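Local coordinates for protein homoprotocatechuate 2,3-dioxygenase (Brevibacterium fuscum, PDB 4Z6M) that uses an iron(II) ion and molecular oxygen to open the aromatic ring of homoprotocatechuate, as an extradiol catechol dioxygenase, at residues P84-V87 with D88-E91; A92-Q95 with E96-C99. The protein carries 1 engineered substitution. One frame throughout, in Å; residues are numbered along the deposited sequence.

Contact 1: residues P84-V87 with D88-E91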
loop_
_atom_site.group_PDB
_atom_site.type_symbol
_atom_site.label_atom_id
_atom_site.label_comp_id
_atom_site.label_asym_id
_atom_site.label_seq_id
_atom_site.Cartn_x
_atom_site.Cartn_y
_atom_site.Cartn_z
ATOM N N PRO A 84 -30.532 17.106 20.047
ATOM C CA PRO A 84 -31.807 17.496 19.480
ATOM C C PRO A 84 -32.067 19.007 19.546
ATOM O O PRO A 84 -32.622 19.583 18.613
ATOM C CB PRO A 84 -32.811 16.720 20.332
ATOM C CG PRO A 84 -32.068 15.501 20.769
ATOM C CD PRO A 84 -30.656 15.956 20.963
ATOM N N GLU A 85 -31.634 19.634 20.633
ATOM C CA GLU A 85 -31.832 21.059 20.872
ATOM C C GLU A 85 -31.072 21.928 19.858
ATOM O O GLU A 85 -31.449 23.071 19.594
ATOM C CB GLU A 85 -31.396 21.383 22.308
ATOM C CG GLU A 85 -32.301 20.774 23.390
ATOM C CD GLU A 85 -32.107 19.276 23.699
ATOM O OE1 GLU A 85 -33.032 18.712 24.344
ATOM O OE2 GLU A 85 -31.070 18.654 23.336
ATOM N N ASP A 86 -30.016 21.375 19.251
ATOM C CA ASP A 86 -29.305 22.099 18.204
ATOM C C ASP A 86 -30.130 22.255 16.934
ATOM O O ASP A 86 -29.864 23.165 16.151
ATOM C CB ASP A 86 -27.955 21.448 17.894
ATOM C CG ASP A 86 -26.938 21.710 18.977
ATOM O OD1 ASP A 86 -26.543 22.888 19.131
ATOM O OD2 ASP A 86 -26.523 20.745 19.649
ATOM N N VAL A 87 -31.132 21.407 16.723
ATOM C CA VAL A 87 -32.033 21.625 15.585
ATOM C C VAL A 87 -32.885 22.882 15.822
ATOM O O VAL A 87 -33.043 23.702 14.902
ATOM C CB VAL A 87 -32.877 20.374 15.257
ATOM C CG1 VAL A 87 -33.741 20.601 14.023
ATOM C CG2 VAL A 87 -31.964 19.158 15.058
ATOM N N ASP A 88 -33.375 23.053 17.053
ATOM C CA ASP A 88 -34.041 24.303 17.446
ATOM C C ASP A 88 -33.108 25.502 17.281
ATOM O O ASP A 88 -33.527 26.544 16.783
ATOM C CB ASP A 88 -34.528 24.265 18.899
ATOM C CG ASP A 88 -35.562 23.209 19.149
ATOM O OD1 ASP A 88 -36.439 23.022 18.288
ATOM O OD2 ASP A 88 -35.511 22.610 20.251
ATOM N N LYS A 89 -31.849 25.365 17.703
ATOM C CA LYS A 89 -30.892 26.462 17.529
ATOM C C LYS A 89 -30.708 26.803 16.061
ATOM O O LYS A 89 -30.646 27.973 15.694
ATOM C CB LYS A 89 -29.556 26.160 18.190
ATOM C CG LYS A 89 -29.659 26.157 19.711
ATOM C CD LYS A 89 -28.528 25.436 20.395
ATOM C CE LYS A 89 -27.285 26.282 20.460
ATOM N NZ LYS A 89 -26.911 26.489 21.897
ATOM N N ALA A 90 -30.626 25.783 15.211
ATOM C CA ALA A 90 -30.464 26.027 13.774
ATOM C C ALA A 90 -31.666 26.784 13.190
ATOM O O ALA A 90 -31.517 27.717 12.391
ATOM C CB ALA A 90 -30.239 24.722 13.022
ATOM N N GLU A 91 -32.865 26.415 13.625
ATOM C CA GLU A 91 -34.066 27.085 13.139
ATOM C C GLU A 91 -34.061 28.565 13.539
ATOM O O GLU A 91 -34.301 29.432 12.714
ATOM C CB GLU A 91 -35.308 26.382 13.675
ATOM C CG GLU A 91 -36.615 26.888 13.116
ATOM C CD GLU A 91 -37.780 25.995 13.515
ATOM O OE1 GLU A 91 -37.796 25.515 14.666
ATOM O OE2 GLU A 91 -38.674 25.782 12.687
#
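Lys89, Ala90 and Glu91 each give a backbone N-H to the carbonyl four residues earlier, joining Lys89 N to Glu85 O (3.0 Å), Ala90 N to Asp86 O (2.9 Å) and Glu91 N to Val87 O (3.0 Å) as an alpha-helical turn. Beside these bonds, Asp86 and Lys89 run alongside each other. The lysine touches with its methylene chain, CD lying 3.5 Å from Asp86 OD1; the bend at chi3 (79°) keeps CE beside that oxygen as well, while chi4 (120°) turns NZ away to 4.6 Å, too far for a salt bridge. The carboxylate is engaged elsewhere: OD1 accepts the backbone N-H of Asp14 and OD2 is hydrogen-bonded to Thr83 OG1, so both oxygens of this buried aspartate have partners. The helix follows strand 73-81 in a beta-alpha-beta-beta-beta module of the glyoxalase/dioxygenase superfamily. Val87 and Ala90 suit its buried side, being small and apolar: both pack on Leu116 of strand 115-119, and Ala90 CB lies 3.5 Å from both Asp86 O and Val87 O of the preceding turn. Asp88 and Glu91, three residues apart, project along one flank, where the acidic ends of both form salt bridges to Arg103, through NH2 and NH1 respectively.

Contact 2: residues A92-Q95 with E96-C99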
loop_
_atom_site.group_PDB
_atom_site.type_symbol
_atom_site.label_atom_id
_atom_site.label_comp_id
_atom_site.label_asym_id
_atom_site.label_seq_id
_atom_site.Cartn_x
_atom_site.Cartn_y
_atom_site.Cartn_z
ATOM N N ALA A 92 -33.767 28.849 14.807
ATOM C CA ALA A 92 -33.710 30.231 15.304
ATOM C C ALA A 92 -32.623 31.044 14.602
ATOM O O ALA A 92 -32.811 32.215 14.292
ATOM C CB ALA A 92 -33.473 30.256 16.815
ATOM N N TYR A 93 -31.492 30.406 14.350
ATOM C CA TYR A 93 -30.354 31.069 13.716
ATOM C C TYR A 93 -30.702 31.493 12.288
ATOM O O TYR A 93 -30.521 32.657 11.907
ATOM C CB TYR A 93 -29.165 30.123 13.733
ATOM C CG TYR A 93 -27.835 30.724 13.351
ATOM C CD1 TYR A 93 -27.010 31.276 14.320
ATOM C CD2 TYR A 93 -27.351 30.644 12.046
ATOM C CE1 TYR A 93 -25.758 31.774 14.011
ATOM C CE2 TYR A 93 -26.109 31.173 11.720
ATOM C CZ TYR A 93 -25.311 31.717 12.706
ATOM O OH TYR A 93 -24.065 32.216 12.407
ATOM N N TYR A 94 -31.246 30.569 11.507
ATOM C CA TYR A 94 -31.580 30.869 10.128
ATOM C C TYR A 94 -32.801 31.787 9.991
ATOM O O TYR A 94 -32.866 32.577 9.057
ATOM C CB TYR A 94 -31.726 29.591 9.301
ATOM C CG TYR A 94 -30.359 29.039 8.901
ATOM C CD1 TYR A 94 -29.678 29.570 7.812
ATOM C CD2 TYR A 94 -29.718 28.057 9.661
ATOM C CE1 TYR A 94 -28.425 29.105 7.458
ATOM C CE2 TYR A 94 -28.470 27.591 9.313
ATOM C CZ TYR A 94 -27.834 28.104 8.214
ATOM O OH TYR A 94 -26.597 27.607 7.893
ATOM N N GLN A 95 -33.733 31.714 10.941
ATOM C CA GLN A 95 -34.838 32.670 10.963
ATOM C C GLN A 95 -34.317 34.079 11.230
ATOM O O GLN A 95 -34.760 35.034 10.592
ATOM C CB GLN A 95 -35.921 32.236 11.948
ATOM C CG GLN A 95 -36.719 31.081 11.362
ATOM C CD GLN A 95 -37.745 30.488 12.315
ATOM O OE1 GLN A 95 -37.670 30.658 13.542
ATOM N NE2 GLN A 95 -38.705 29.764 11.750
ATOM N N GLU A 96 -33.335 34.206 12.122
ATOM C CA GLU A 96 -32.729 35.512 12.354
ATOM C C GLU A 96 -31.990 36.050 11.130
ATOM O O GLU A 96 -32.014 37.259 10.877
ATOM C CB GLU A 96 -31.827 35.514 13.578
ATOM C CG GLU A 96 -31.366 36.926 13.919
ATOM C CD GLU A 96 -30.540 37.031 15.174
ATOM O OE1 GLU A 96 -30.597 36.108 16.024
ATOM O OE2 GLU A 96 -29.831 38.070 15.298
ATOM N N LEU A 97 -31.356 35.162 10.360
ATOM C CA LEU A 97 -30.763 35.539 9.067
ATOM C C LEU A 97 -31.760 35.864 7.954
ATOM O O LEU A 97 -31.358 36.287 6.871
ATOM C CB LEU A 97 -29.839 34.426 8.561
ATOM C CG LEU A 97 -28.560 34.175 9.364
ATOM C CD1 LEU A 97 -27.866 32.905 8.890
ATOM C CD2 LEU A 97 -27.634 35.384 9.286
ATOM N N GLY A 98 -33.045 35.642 8.198
ATOM C CA GLY A 98 -34.083 35.929 7.211
ATOM C C GLY A 98 -34.192 34.892 6.119
ATOM O O GLY A 98 -34.660 35.203 5.006
ATOM N N CYS A 99 -33.768 33.663 6.426
ATOM C CA CYS A 99 -33.767 32.608 5.437
ATOM C C CYS A 99 -35.035 31.801 5.569
ATOM O O CYS A 99 -35.593 31.633 6.670
ATOM C CB CYS A 99 -32.575 31.687 5.639
ATOM S SG CYS A 99 -30.987 32.457 5.290
#
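Leu97 brings a single methyl, CD1, to both tyrosines of the last helical turn, 3.8 Å from Tyr93 CE2 and 3.9 Å from Tyr94 CD1. The leucine side chain crosses that of Tyr93 at a slant but runs alongside that of Tyr94, pointing the same way. Tyr93 CD2 in turn sits over one face of the Tyr94 ring, towards the rim, while Cys99 SG approaches that ring at its edge, 5.4 Å from the centroid and in the ring plane, a sulfur-aromatic contact. Behind these side chains is a Schellman motif ending helix 84-96: Cys99 N reaches back to Tyr94 O (3.0 Å), and Gly98 N to Gln95 O (3.0 Å), the latter from above the carbonyl plane. Gly98 turns the chain with a positive phi of 78°, which glycine adopts easily, and the apolar pairing of Tyr94 with Cys99 across the turn is the one characteristic of this motif. Farther out, Tyr94 suits its place by joining a broad aromatic ring to a polar hydroxyl: its side chain touches Leu173 and its OH is hydrogen-bonded to Tyr169 OH. Pro8 packs against Tyr93, Glu96 and Leu97. The extended chain of Glu96 carries its two carboxylate oxygens to separate backbone N-H groups, OE2 to Val9 and OE1 to Ala10.

Contacts 1 and 2 are successive lengths of one element, their centres about 12 Å apart: contact 1 forms the earlier turns of helix 84-96, and contact 2 takes in its last turn and the exit towards strand 101-104. The N-terminal segment runs along the helix in the opposite direction, with Pro8, Val9 and Ala10 at contact 2 and Pro11, Pro13 and Asp14 at contact 1. Contact 1 lies on the sheet of its own module, whereas contact 2 reaches helix 163-172 through Tyr169. Neither supplies an iron ligand; His155, His214 and Glu267 hold the metal, and both contacts are peripheral packing, each centred about 24 Å from the chain centre.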